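Local structure of minor capsid protein (Cafeteriavirus-dependent mavirus, 6G42) at residues 64-69 / 91-96; 115-120 / 129-134; 140-145 / 164-169; 170-175 / 180-185. The protein probably forms the pentameric penton that closes the fivefold vertices of the virophage capsid, each subunit being built around a single jelly-roll. All blocks are in the same frame, centred on the assembly; numbering follows the deposited sequence.

Contact 1 (64-69 / 91-96)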
loop_
_atom_site.group_PDB
_atom_site.type_symbol
_atom_site.label_atom_id
_atom_site.label_comp_id
_atom_site.label_asym_id
_atom_site.label_seq_id
_atom_site.Cartn_x
_atom_site.Cartn_y
_atom_site.Cartn_z
ATOM N N PRO C 64 1.391 -12.049 24.069
ATOM C CA PRO C 64 0.006 -12.322 24.443
ATOM C C PRO C 64 -1.000 -11.573 23.581
ATOM O O PRO C 64 -0.715 -10.476 23.091
ATOM C CB PRO C 64 -0.069 -11.854 25.897
ATOM C CG PRO C 64 1.008 -10.837 26.035
ATOM C CD PRO C 64 2.104 -11.290 25.116
ATOM N N LEU C 65 -2.165 -12.188 23.407
ATOM C CA LEU C 65 -3.256 -11.635 22.612
ATOM C C LEU C 65 -4.370 -10.971 23.440
ATOM O O LEU C 65 -5.104 -10.134 22.918
ATOM C CB LEU C 65 -3.860 -12.738 21.738
ATOM C CG LEU C 65 -2.914 -13.582 20.878
ATOM C CD1 LEU C 65 -3.710 -14.365 19.846
ATOM C CD2 LEU C 65 -1.859 -12.742 20.174
ATOM N N PHE C 66 -4.500 -11.346 24.713
ATOM C CA PHE C 66 -5.592 -10.873 25.577
ATOM C C PHE C 66 -5.144 -10.857 27.043
ATOM O O PHE C 66 -4.271 -11.634 27.438
ATOM C CB PHE C 66 -6.824 -11.767 25.396
ATOM C CG PHE C 66 -8.077 -11.222 26.028
ATOM C CD1 PHE C 66 -8.750 -10.147 25.457
ATOM C CD2 PHE C 66 -8.600 -11.789 27.188
ATOM C CE1 PHE C 66 -9.913 -9.641 26.034
ATOM C CE2 PHE C 66 -9.767 -11.292 27.766
ATOM C CZ PHE C 66 -10.422 -10.216 27.189
ATOM N N LYS C 67 -5.741 -9.962 27.833
ATOM C CA LYS C 67 -5.398 -9.776 29.248
ATOM C C LYS C 67 -6.674 -9.497 30.047
ATOM O O LYS C 67 -7.039 -8.337 30.222
ATOM C CB LYS C 67 -4.417 -8.613 29.394
ATOM C CG LYS C 67 -3.909 -8.367 30.807
ATOM C CD LYS C 67 -3.096 -7.089 30.861
ATOM C CE LYS C 67 -2.300 -6.972 32.142
ATOM N NZ LYS C 67 -1.308 -5.871 32.034
ATOM N N PRO C 68 -7.346 -10.560 30.550
ATOM C CA PRO C 68 -8.667 -10.454 31.203
ATOM C C PRO C 68 -8.831 -9.456 32.358
ATOM O O PRO C 68 -9.950 -8.996 32.594
ATOM C CB PRO C 68 -8.900 -11.867 31.730
ATOM C CG PRO C 68 -8.169 -12.735 30.782
ATOM C CD PRO C 68 -6.926 -11.972 30.442
ATOM N N ALA C 69 -7.750 -9.142 33.068
ATOM C CA ALA C 69 -7.802 -8.230 34.219
ATOM C C ALA C 69 -8.434 -6.875 33.880
ATOM O O ALA C 69 -9.277 -6.383 34.624
ATOM C CB ALA C 69 -6.408 -8.035 34.797
ATOM N N VAL C 91 -18.211 -12.937 32.787
ATOM C CA VAL C 91 -17.367 -13.880 32.050
ATOM C C VAL C 91 -16.115 -14.153 32.893
ATOM O O VAL C 91 -15.399 -13.224 33.277
ATOM C CB VAL C 91 -16.990 -13.356 30.643
ATOM C CG1 VAL C 91 -16.127 -14.367 29.885
ATOM C CG2 VAL C 91 -18.246 -13.048 29.837
ATOM N N ASP C 92 -15.875 -15.432 33.177
ATOM C CA ASP C 92 -14.750 -15.868 34.003
ATOM C C ASP C 92 -13.650 -16.426 33.100
ATOM O O ASP C 92 -13.858 -17.415 32.401
ATOM C CB ASP C 92 -15.218 -16.933 35.011
ATOM C CG ASP C 92 -14.223 -17.162 36.154
ATOM O OD1 ASP C 92 -13.069 -16.686 36.091
ATOM O OD2 ASP C 92 -14.601 -17.836 37.137
ATOM N N PHE C 93 -12.489 -15.776 33.119
ATOM C CA PHE C 93 -11.319 -16.203 32.339
ATOM C C PHE C 93 -10.275 -16.992 33.157
ATOM O O PHE C 93 -9.273 -17.452 32.599
ATOM C CB PHE C 93 -10.661 -14.981 31.680
ATOM C CG PHE C 93 -11.518 -14.321 30.627
ATOM C CD1 PHE C 93 -11.543 -14.810 29.323
ATOM C CD2 PHE C 93 -12.294 -13.209 30.935
ATOM C CE1 PHE C 93 -12.324 -14.203 28.348
ATOM C CE2 PHE C 93 -13.077 -12.600 29.966
ATOM C CZ PHE C 93 -13.091 -13.096 28.670
ATOM N N SER C 94 -10.529 -17.187 34.453
ATOM C CA SER C 94 -9.560 -17.802 35.383
ATOM C C SER C 94 -9.025 -19.172 34.945
ATOM O O SER C 94 -7.852 -19.479 35.183
ATOM C CB SER C 94 -10.173 -17.914 36.785
ATOM O OG SER C 94 -11.420 -18.587 36.756
ATOM N N THR C 95 -9.880 -19.969 34.298
ATOM C CA THR C 95 -9.506 -21.306 33.802
ATOM C C THR C 95 -8.706 -21.328 32.490
ATOM O O THR C 95 -8.263 -22.399 32.073
ATOM C CB THR C 95 -10.747 -22.193 33.588
ATOM O OG1 THR C 95 -11.599 -21.600 32.600
ATOM C CG2 THR C 95 -11.517 -22.375 34.891
ATOM N N PHE C 96 -8.537 -20.168 31.845
ATOM C CA PHE C 96 -7.825 -20.054 30.555
ATOM C C PHE C 96 -6.479 -19.313 30.608
ATOM O O PHE C 96 -5.741 -19.301 29.620
ATOM C CB PHE C 96 -8.725 -19.350 29.539
ATOM C CG PHE C 96 -10.010 -20.072 29.260
ATOM C CD1 PHE C 96 -11.141 -19.831 30.032
ATOM C CD2 PHE C 96 -10.097 -20.990 28.219
ATOM C CE1 PHE C 96 -12.336 -20.493 29.772
ATOM C CE2 PHE C 96 -11.286 -21.654 27.954
ATOM C CZ PHE C 96 -12.408 -21.405 28.732
#
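Segment 91-96 meets 64-69 through Phe-93, whose ring and CB pack against Phe-66 and Pro-68. Val-91, leading in from strand 84-90, turns its side chain to Thr-116 of helix 106-120. Asp-92 then closes an Asx turn: its OD1 takes the backbone N of Ser-94 at 3.1 Å and Ser-94 OG at 2.6 Å, both from the same face of the carboxylate and well above its plane. Between these two residues, Phe-93 holds CG anti to its carbonyl carbon (chi1 -66°), which sends the ring toward 64-69. Phe-66 CE2 sits over one face of that ring, off-centre toward the rim and 3.9 Å from Phe-93 CZ. The ring planes meet obliquely, at 49°. Nearer the backbone, Pro-68 CG lies 3.5 Å from Phe-93 CB. Past the turn, Phe-96 N bonds to Phe-93 O at 2.9 Å and Phe-96 packs on Glu-115. Helix 106-120 also backs both aromatics, with Val-109 against Phe-66 and Ala-112 against Phe-93. No hydrogen bond crosses between the segments: apolar burial joins the two loops, while the polar bonds shape the turn that presents Phe-93.

Contact 2 (115-120 / 129-134)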
loop_
_atom_site.group_PDB
_atom_site.type_symbol
_atom_site.label_atom_id
_atom_site.label_comp_id
_atom_site.label_asym_id
_atom_site.label_seq_id
_atom_site.Cartn_x
_atom_site.Cartn_y
_atom_site.Cartn_z
ATOM N N GLU C 115 -18.928 -20.536 27.248
ATOM C CA GLU C 115 -19.218 -21.320 28.460
ATOM C C GLU C 115 -19.996 -20.520 29.515
ATOM O O GLU C 115 -20.830 -21.082 30.230
ATOM C CB GLU C 115 -17.924 -21.879 29.065
ATOM C CG GLU C 115 -17.267 -22.961 28.217
ATOM C CD GLU C 115 -15.923 -23.432 28.759
ATOM O OE1 GLU C 115 -15.417 -22.853 29.745
ATOM O OE2 GLU C 115 -15.362 -24.390 28.188
ATOM N N THR C 116 -19.708 -19.223 29.609
ATOM C CA THR C 116 -20.498 -18.287 30.421
ATOM C C THR C 116 -21.948 -18.239 29.935
ATOM O O THR C 116 -22.885 -18.267 30.732
ATOM C CB THR C 116 -19.915 -16.862 30.352
ATOM O OG1 THR C 116 -18.510 -16.910 30.609
ATOM C CG2 THR C 116 -20.581 -15.934 31.370
ATOM N N LEU C 117 -22.108 -18.156 28.618
ATOM C CA LEU C 117 -23.417 -18.107 27.980
ATOM C C LEU C 117 -24.178 -19.429 28.102
ATOM O O LEU C 117 -25.392 -19.432 28.308
ATOM C CB LEU C 117 -23.255 -17.715 26.508
ATOM C CG LEU C 117 -24.468 -17.129 25.788
ATOM C CD1 LEU C 117 -24.919 -15.807 26.397
ATOM C CD2 LEU C 117 -24.126 -16.935 24.321
ATOM N N ALA C 118 -23.458 -20.544 27.982
ATOM C CA ALA C 118 -24.041 -21.882 28.145
ATOM C C ALA C 118 -24.475 -22.138 29.587
ATOM O O ALA C 118 -25.563 -22.655 29.827
ATOM C CB ALA C 118 -23.054 -22.948 27.696
ATOM N N GLY C 119 -23.614 -21.775 30.535
ATOM C CA GLY C 119 -23.928 -21.859 31.965
ATOM C C GLY C 119 -25.147 -21.055 32.394
ATOM O O GLY C 119 -25.887 -21.477 33.282
ATOM N N LEU C 120 -25.354 -19.902 31.763
ATOM C CA LEU C 120 -26.514 -19.044 32.039
ATOM C C LEU C 120 -27.804 -19.571 31.393
ATOM O O LEU C 120 -28.899 -19.310 31.895
ATOM C CB LEU C 120 -26.231 -17.612 31.572
ATOM C CG LEU C 120 -27.200 -16.510 32.013
ATOM C CD1 LEU C 120 -27.164 -16.301 33.523
ATOM C CD2 LEU C 120 -26.868 -15.214 31.286
ATOM N N ASP C 129 -31.615 -24.937 21.560
ATOM C CA ASP C 129 -31.686 -23.502 21.240
ATOM C C ASP C 129 -30.646 -22.636 21.968
ATOM O O ASP C 129 -30.709 -21.406 21.893
ATOM C CB ASP C 129 -33.101 -22.983 21.537
ATOM C CG ASP C 129 -34.174 -23.677 20.702
ATOM O OD1 ASP C 129 -33.833 -24.448 19.777
ATOM O OD2 ASP C 129 -35.370 -23.444 20.973
ATOM N N ILE C 130 -29.691 -23.269 22.652
ATOM C CA ILE C 130 -28.609 -22.548 23.336
ATOM C C ILE C 130 -27.688 -21.929 22.272
ATOM O O ILE C 130 -27.216 -22.644 21.385
ATOM C CB ILE C 130 -27.810 -23.468 24.303
ATOM C CG1 ILE C 130 -28.733 -23.954 25.437
ATOM C CG2 ILE C 130 -26.585 -22.742 24.864
ATOM C CD1 ILE C 130 -28.092 -24.861 26.472
ATOM N N PRO C 131 -27.444 -20.600 22.347
ATOM C CA PRO C 131 -26.590 -19.939 21.350
ATOM C C PRO C 131 -25.093 -20.238 21.524
ATOM O O PRO C 131 -24.628 -20.439 22.651
ATOM C CB PRO C 131 -26.886 -18.448 21.566
ATOM C CG PRO C 131 -27.323 -18.343 22.980
ATOM C CD PRO C 131 -28.005 -19.637 23.314
ATOM N N VAL C 132 -24.365 -20.265 20.406
ATOM C CA VAL C 132 -22.917 -20.534 20.395
ATOM C C VAL C 132 -22.126 -19.289 19.967
ATOM O O VAL C 132 -22.199 -18.865 18.809
ATOM C CB VAL C 132 -22.554 -21.710 19.454
ATOM C CG1 VAL C 132 -21.054 -22.003 19.494
ATOM C CG2 VAL C 132 -23.339 -22.958 19.830
ATOM N N PHE C 133 -21.375 -18.718 20.909
ATOM C CA PHE C 133 -20.406 -17.663 20.617
ATOM C C PHE C 133 -19.079 -18.335 20.251
ATOM O O PHE C 133 -18.652 -19.270 20.933
ATOM C CB PHE C 133 -20.235 -16.752 21.839
ATOM C CG PHE C 133 -19.461 -15.489 21.562
ATOM C CD1 PHE C 133 -18.082 -15.459 21.699
ATOM C CD2 PHE C 133 -20.114 -14.328 21.178
ATOM C CE1 PHE C 133 -17.365 -14.298 21.445
ATOM C CE2 PHE C 133 -19.402 -13.161 20.923
ATOM C CZ PHE C 133 -18.023 -13.146 21.057
ATOM N N SER C 134 -18.439 -17.869 19.180
ATOM C CA SER C 134 -17.175 -18.458 18.712
ATOM C C SER C 134 -16.303 -17.455 17.959
ATOM O O SER C 134 -16.732 -16.344 17.658
ATOM C CB SER C 134 -17.449 -19.675 17.819
ATOM O OG SER C 134 -17.982 -19.282 16.561
#
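The pyrrolidine ring of Pro-131 presents its CG corner to Leu-117, with CG 3.7 Å from Leu-117 CD2; the two side chains run roughly at right angles. The same leucine methyl also lies 3.9 Å from Pro-131 O, so it rests against both the ring and the backbone of the proline. The aromatic ring of Phe-133 leads away from 115-120 to pack on Ile-113 and Ile-144. Leu-117 reaches across because its CG stands anti to the backbone N (chi1 -159°), and its side chain also touches Val-75 of strand 74-79. One residue along the helix, the backbone takes over: Ala-118 CA is 4.2 Å from Ile-130 CG2, a looser approach. No hydrogen bond joins the two segments, although one helical turn back Asn-114 OD1 accepts from Phe-133 N. From Val-132 the chain runs on as strand, bonding through its backbone to Thr-145. The C-terminal end of helix 106-120 thus lies against the loop that leads into strand 132-136, a helix-on-loop packing at the edge of an antiparallel sheet, within the domain inserted between jelly-roll strands 49-62 and 201-207.

Contact 3 (140-145 / 164-169)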
loop_
_atom_site.group_PDB
_atom_site.type_symbol
_atom_site.label_atom_id
_atom_site.label_comp_id
_atom_site.label_asym_id
_atom_site.label_seq_id
_atom_site.Cartn_x
_atom_site.Cartn_y
_atom_site.Cartn_z
ATOM N N LYS C 140 -11.034 -13.833 11.058
ATOM C CA LYS C 140 -10.627 -13.048 12.248
ATOM C C LYS C 140 -11.774 -12.259 12.934
ATOM O O LYS C 140 -11.538 -11.258 13.620
ATOM C CB LYS C 140 -9.431 -12.139 11.924
ATOM C CG LYS C 140 -8.148 -12.900 11.606
ATOM C CD LYS C 140 -7.806 -12.893 10.126
ATOM C CE LYS C 140 -7.218 -11.556 9.688
ATOM N NZ LYS C 140 -6.831 -11.556 8.246
ATOM N N LYS C 141 -13.002 -12.752 12.769
ATOM C CA LYS C 141 -14.213 -12.126 13.299
ATOM C C LYS C 141 -14.951 -13.127 14.166
ATOM O O LYS C 141 -14.971 -14.320 13.859
ATOM C CB LYS C 141 -15.132 -11.700 12.163
ATOM C CG LYS C 141 -14.601 -10.556 11.323
ATOM C CD LYS C 141 -15.359 -10.455 10.010
ATOM C CE LYS C 141 -15.045 -9.160 9.284
ATOM N NZ LYS C 141 -15.911 -8.988 8.089
ATOM N N PHE C 142 -15.558 -12.639 15.243
ATOM C CA PHE C 142 -16.358 -13.477 16.131
ATOM C C PHE C 142 -17.765 -13.642 15.566
ATOM O O PHE C 142 -18.316 -12.709 14.969
ATOM C CB PHE C 142 -16.408 -12.883 17.538
ATOM C CG PHE C 142 -15.091 -12.935 18.259
ATOM C CD1 PHE C 142 -14.140 -11.941 18.063
ATOM C CD2 PHE C 142 -14.796 -13.983 19.131
ATOM C CE1 PHE C 142 -12.919 -11.985 18.726
ATOM C CE2 PHE C 142 -13.576 -14.032 19.797
ATOM C CZ PHE C 142 -12.635 -13.032 19.593
ATOM N N GLU C 143 -18.329 -14.834 15.764
ATOM C CA GLU C 143 -19.644 -15.204 15.229
ATOM C C GLU C 143 -20.575 -15.685 16.337
ATOM O O GLU C 143 -20.126 -16.288 17.315
ATOM C CB GLU C 143 -19.500 -16.325 14.197
ATOM C CG GLU C 143 -18.614 -15.988 13.012
ATOM C CD GLU C 143 -18.570 -17.107 11.992
ATOM O OE1 GLU C 143 -18.341 -18.270 12.380
ATOM O OE2 GLU C 143 -18.744 -16.824 10.790
ATOM N N ILE C 144 -21.869 -15.424 16.163
ATOM C CA ILE C 144 -22.919 -15.950 17.038
ATOM C C ILE C 144 -23.821 -16.828 16.182
ATOM O O ILE C 144 -24.377 -16.360 15.183
ATOM C CB ILE C 144 -23.735 -14.821 17.709
ATOM C CG1 ILE C 144 -22.856 -14.048 18.699
ATOM C CG2 ILE C 144 -24.945 -15.376 18.454
ATOM C CD1 ILE C 144 -23.347 -12.649 19.002
ATOM N N THR C 145 -23.950 -18.094 16.579
ATOM C CA THR C 145 -24.821 -19.063 15.904
ATOM C C THR C 145 -26.079 -19.292 16.743
ATOM O O THR C 145 -25.996 -19.445 17.964
ATOM C CB THR C 145 -24.090 -20.392 15.653
ATOM O OG1 THR C 145 -22.923 -20.140 14.865
ATOM C CG2 THR C 145 -24.984 -21.394 14.914
ATOM N N VAL C 164 -18.325 -2.371 23.518
ATOM C CA VAL C 164 -17.214 -1.627 22.923
ATOM C C VAL C 164 -16.244 -2.562 22.193
ATOM O O VAL C 164 -15.919 -2.331 21.021
ATOM C CB VAL C 164 -16.480 -0.742 23.967
ATOM C CG1 VAL C 164 -15.253 -0.067 23.367
ATOM C CG2 VAL C 164 -17.413 0.338 24.490
ATOM N N ASP C 165 -15.798 -3.616 22.871
ATOM C CA ASP C 165 -14.788 -4.519 22.304
ATOM C C ASP C 165 -15.306 -5.438 21.193
ATOM O O ASP C 165 -14.505 -5.949 20.409
ATOM C CB ASP C 165 -14.104 -5.327 23.409
ATOM C CG ASP C 165 -13.193 -4.470 24.288
ATOM O OD1 ASP C 165 -13.056 -3.247 24.047
ATOM O OD2 ASP C 165 -12.601 -5.025 25.233
ATOM N N PHE C 166 -16.621 -5.632 21.114
ATOM C CA PHE C 166 -17.250 -6.348 19.984
ATOM C C PHE C 166 -18.287 -5.448 19.287
ATOM O O PHE C 166 -19.403 -5.866 18.985
ATOM C CB PHE C 166 -17.857 -7.673 20.459
ATOM C CG PHE C 166 -16.875 -8.564 21.173
ATOM C CD1 PHE C 166 -16.669 -8.445 22.542
ATOM C CD2 PHE C 166 -16.140 -9.511 20.477
ATOM C CE1 PHE C 166 -15.758 -9.256 23.202
ATOM C CE2 PHE C 166 -15.233 -10.330 21.136
ATOM C CZ PHE C 166 -15.043 -10.201 22.500
ATOM N N ASN C 167 -17.860 -4.216 19.015
ATOM C CA ASN C 167 -18.705 -3.129 18.480
ATOM C C ASN C 167 -19.317 -3.337 17.095
ATOM O O ASN C 167 -20.373 -2.778 16.802
ATOM C CB ASN C 167 -17.926 -1.808 18.476
ATOM C CG ASN C 167 -16.659 -1.868 17.636
ATOM O OD1 ASN C 167 -16.707 -1.743 16.415
ATOM N ND2 ASN C 167 -15.516 -2.040 18.291
ATOM N N SER C 168 -18.659 -4.123 16.251
ATOM C CA SER C 168 -19.116 -4.351 14.875
ATOM C C SER C 168 -20.362 -5.264 14.707
ATOM O O SER C 168 -20.823 -5.468 13.585
ATOM C CB SER C 168 -17.949 -4.872 14.034
ATOM O OG SER C 168 -17.266 -5.916 14.704
ATOM N N PHE C 169 -20.892 -5.817 15.803
ATOM C CA PHE C 169 -22.252 -6.380 15.818
ATOM C C PHE C 169 -23.276 -5.236 15.797
ATOM O O PHE C 169 -22.946 -4.093 16.131
ATOM C CB PHE C 169 -22.490 -7.243 17.068
ATOM C CG PHE C 169 -21.756 -8.560 17.061
ATOM C CD1 PHE C 169 -22.134 -9.580 16.186
ATOM C CD2 PHE C 169 -20.698 -8.794 17.943
ATOM C CE1 PHE C 169 -21.463 -10.798 16.181
ATOM C CE2 PHE C 169 -20.026 -10.006 17.939
ATOM C CZ PHE C 169 -20.409 -11.011 17.058
#
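Phe-142 and Phe-166 each place CG anti to the carbonyl carbon (chi1 -69° and -55°), and these rotations bring their rings together as a T-shaped, edge-to-face pair. Phe-166 supplies the edge and Phe-142 the face. Phe-166 CE2 stands over the rim of the Phe-142 ring, 3.6 Å from Phe-142 CD1, with the centroids 5.1 Å apart and the planes at 87°. Two residues on along strand 141-145, Ile-144 turns to the same side as Phe-142 and reaches the other aromatic of the loop: Ile-144 CD1 lies over one face of Phe-169, 4.1 Å from the ring centroid, in a CH-pi contact. Phe-169 CZ also approaches Phe-142 O at 3.4 Å, so this ring spans the backbone of one strand residue and the methyl of the next on that side. Alternation along the strand turns Glu-143 away, where it bonds to Asn-136.

Both loop phenylalanines come from a type I turn, Phe-166 to Phe-169, that begins as helix 160-165 ends. The turn brings Phe-166 CB to the edge of the Phe-169 ring, and Phe-158 of strand 154-158 packs on Phe-166 as well. The result is an aromatic core inside the inserted domain, while nearby polar groups reach the second subunit: Asp-165 pairs with its Lys-60 and Asn-167 OD1 with its Gln-246. The other end of that amide closes back on the helix, Asn-167 ND2 giving a 2.8 Å bond to Val-164 O, which lies in the amide plane.

Contact 4 (170-175 / 180-185)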
loop_
_atom_site.group_PDB
_atom_site.type_symbol
_atom_site.label_atom_id
_atom_site.label_comp_id
_atom_site.label_asym_id
_atom_site.label_seq_id
_atom_site.Cartn_x
_atom_site.Cartn_y
_atom_site.Cartn_z
ATOM N N GLU C 170 -24.513 -5.549 15.411
ATOM C CA GLU C 170 -25.616 -4.574 15.451
ATOM C C GLU C 170 -26.251 -4.576 16.846
ATOM O O GLU C 170 -26.663 -5.628 17.343
ATOM C CB GLU C 170 -26.666 -4.881 14.378
ATOM C CG GLU C 170 -27.630 -3.727 14.109
ATOM C CD GLU C 170 -28.736 -4.072 13.117
ATOM O OE1 GLU C 170 -28.623 -5.091 12.397
ATOM O OE2 GLU C 170 -29.730 -3.314 13.057
ATOM N N PHE C 171 -26.324 -3.395 17.464
ATOM C CA PHE C 171 -26.794 -3.253 18.850
ATOM C C PHE C 171 -28.075 -2.432 18.977
ATOM O O PHE C 171 -28.435 -1.671 18.078
ATOM C CB PHE C 171 -25.694 -2.647 19.725
ATOM C CG PHE C 171 -24.560 -3.590 19.994
ATOM C CD1 PHE C 171 -24.651 -4.537 21.008
ATOM C CD2 PHE C 171 -23.406 -3.550 19.226
ATOM C CE1 PHE C 171 -23.609 -5.419 21.255
ATOM C CE2 PHE C 171 -22.362 -4.428 19.468
ATOM C CZ PHE C 171 -22.463 -5.364 20.484
ATOM N N ASP C 172 -28.747 -2.613 20.114
ATOM C CA ASP C 172 -29.973 -1.886 20.466
ATOM C C ASP C 172 -29.987 -1.683 21.983
ATOM O O ASP C 172 -30.179 -2.639 22.738
ATOM C CB ASP C 172 -31.214 -2.669 20.001
ATOM C CG ASP C 172 -32.407 -1.769 19.717
ATOM O OD1 ASP C 172 -32.908 -1.118 20.658
ATOM O OD2 ASP C 172 -32.846 -1.723 18.548
ATOM N N ASP C 173 -29.766 -0.444 22.420
ATOM C CA ASP C 173 -29.608 -0.131 23.846
ATOM C C ASP C 173 -30.941 -0.141 24.602
ATOM O O ASP C 173 -31.825 0.664 24.310
ATOM C CB ASP C 173 -28.932 1.237 24.022
ATOM C CG ASP C 173 -27.490 1.266 23.508
ATOM O OD1 ASP C 173 -27.000 0.246 22.968
ATOM O OD2 ASP C 173 -26.839 2.326 23.650
ATOM N N ILE C 174 -31.064 -1.048 25.574
ATOM C CA ILE C 174 -32.261 -1.148 26.438
ATOM C C ILE C 174 -32.126 -0.463 27.803
ATOM O O ILE C 174 -33.128 -0.252 28.488
ATOM C CB ILE C 174 -32.693 -2.621 26.685
ATOM C CG1 ILE C 174 -31.564 -3.468 27.302
ATOM C CG2 ILE C 174 -33.189 -3.240 25.391
ATOM C CD1 ILE C 174 -32.057 -4.682 28.060
ATOM N N ASP C 175 -30.902 -0.112 28.187
ATOM C CA ASP C 175 -30.592 0.241 29.576
ATOM C C ASP C 175 -29.189 0.882 29.647
ATOM O O ASP C 175 -28.396 0.728 28.715
ATOM C CB ASP C 175 -30.731 -1.048 30.416
ATOM C CG ASP C 175 -30.087 -0.960 31.773
ATOM O OD1 ASP C 175 -30.321 0.037 32.487
ATOM O OD2 ASP C 175 -29.350 -1.897 32.127
ATOM N N LEU C 180 -28.908 -5.031 23.445
ATOM C CA LEU C 180 -29.388 -6.241 22.760
ATOM C C LEU C 180 -28.628 -6.510 21.463
ATOM O O LEU C 180 -28.451 -5.609 20.646
ATOM C CB LEU C 180 -30.881 -6.123 22.428
ATOM C CG LEU C 180 -31.864 -5.892 23.575
ATOM C CD1 LEU C 180 -33.247 -5.573 23.018
ATOM C CD2 LEU C 180 -31.927 -7.086 24.516
ATOM N N VAL C 181 -28.214 -7.759 21.268
ATOM C CA VAL C 181 -27.570 -8.186 20.026
ATOM C C VAL C 181 -28.658 -8.571 19.020
ATOM O O VAL C 181 -29.331 -9.595 19.180
ATOM C CB VAL C 181 -26.602 -9.369 20.259
ATOM C CG1 VAL C 181 -25.940 -9.807 18.957
ATOM C CG2 VAL C 181 -25.536 -8.986 21.276
ATOM N N ILE C 182 -28.819 -7.743 17.990
ATOM C CA ILE C 182 -29.790 -7.983 16.924
ATOM C C ILE C 182 -29.281 -9.095 15.997
ATOM O O ILE C 182 -28.213 -8.963 15.397
ATOM C CB ILE C 182 -30.071 -6.681 16.137
ATOM C CG1 ILE C 182 -30.818 -5.686 17.040
ATOM C CG2 ILE C 182 -30.894 -6.955 14.878
ATOM C CD1 ILE C 182 -30.805 -4.252 16.547
ATOM N N LEU C 183 -30.062 -10.171 15.887
ATOM C CA LEU C 183 -29.712 -11.342 15.074
ATOM C C LEU C 183 -30.842 -11.682 14.102
ATOM O O LEU C 183 -31.975 -11.893 14.531
ATOM C CB LEU C 183 -29.452 -12.543 15.985
ATOM C CG LEU C 183 -28.361 -12.386 17.044
ATOM C CD1 LEU C 183 -28.397 -13.546 18.026
ATOM C CD2 LEU C 183 -26.991 -12.277 16.394
ATOM N N ASN C 184 -30.528 -11.740 12.806
ATOM C CA ASN C 184 -31.513 -12.049 11.747
ATOM C C ASN C 184 -31.316 -13.367 10.985
ATOM O O ASN C 184 -32.194 -13.755 10.211
ATOM C CB ASN C 184 -31.548 -10.900 10.733
ATOM C CG ASN C 184 -32.271 -9.678 11.265
ATOM O OD1 ASN C 184 -33.407 -9.774 11.731
ATOM N ND2 ASN C 184 -31.626 -8.521 11.188
ATOM N N GLU C 185 -30.185 -14.043 11.191
ATOM C CA GLU C 185 -29.851 -15.270 10.448
ATOM C C GLU C 185 -29.201 -16.310 11.360
ATOM O O GLU C 185 -28.831 -16.002 12.497
ATOM C CB GLU C 185 -28.938 -14.940 9.263
ATOM C CG GLU C 185 -29.430 -13.755 8.436
ATOM C CD GLU C 185 -28.718 -13.588 7.112
ATOM O OE1 GLU C 185 -27.511 -13.903 7.030
ATOM O OE2 GLU C 185 -29.369 -13.116 6.155
#
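Ile-182 reaches across to Glu-170 and Asp-172 of segment 170-175. Its CB lies 3.8 Å from Glu-170 O. From CB the short branch, CG2, meets the glutamate carboxylate, 3.8 Å from Glu-170 OE1. The longer branch passes Glu-170 O with CG1 at 4.2 Å and ends at CD1, which sits between two acids, 3.8 Å from Glu-170 OE2 and 3.8 Å from Asp-172 OD2. The extended glutamate chain, with CG anti to the backbone N (chi1 -165°), crosses this isoleucine at a slant before its OE1 pairs with Lys-137 of the second subunit. Backbone bonds hold the hairpin: Ile-182 N gives to Glu-170 O at 3.1 Å, and Leu-180 N gives to Asp-172 O at 2.8 Å. The return bond from Asp-172 N to Leu-180 O is weak. Phe-171 and Val-181 run next to each other in the same direction, meeting through Phe-171 CE1 and Val-181 CG2, and Ile-174 crosses Leu-180, both touching Phe-78. Asp-173 OD2 pairs with Arg-25 of the second subunit. Apolar contact and backbone bonds thus join the two segments, while the acids Glu-170 and Asp-173 tie the hairpin to the second subunit by salt bridges.

Overall arrangement
From the N terminus, the chain leaves jelly-roll strand 49-62 and enters the inserted domain, where contact 1 closes the loop around strands 74-79 and 84-90. Contact 2 then sets the loop before strand 132-136 against the end of helix 106-120, and contact 3 spans the stretch with helix 148-153, strand 154-158 and most of helix 160-165. Contact 4 is a short beta hairpin just beyond. The four follow in series; none nests or crosses. Contact 1 packs against helix 106-120, whose end forms one side of contact 2. Strands 132-136 and 141-145 pair to join contacts 2 and 3, and Ile-144 packs on Val-181 and Leu-183 to link contacts 3 and 4. Contacts 3 and 4 also touch the second subunit.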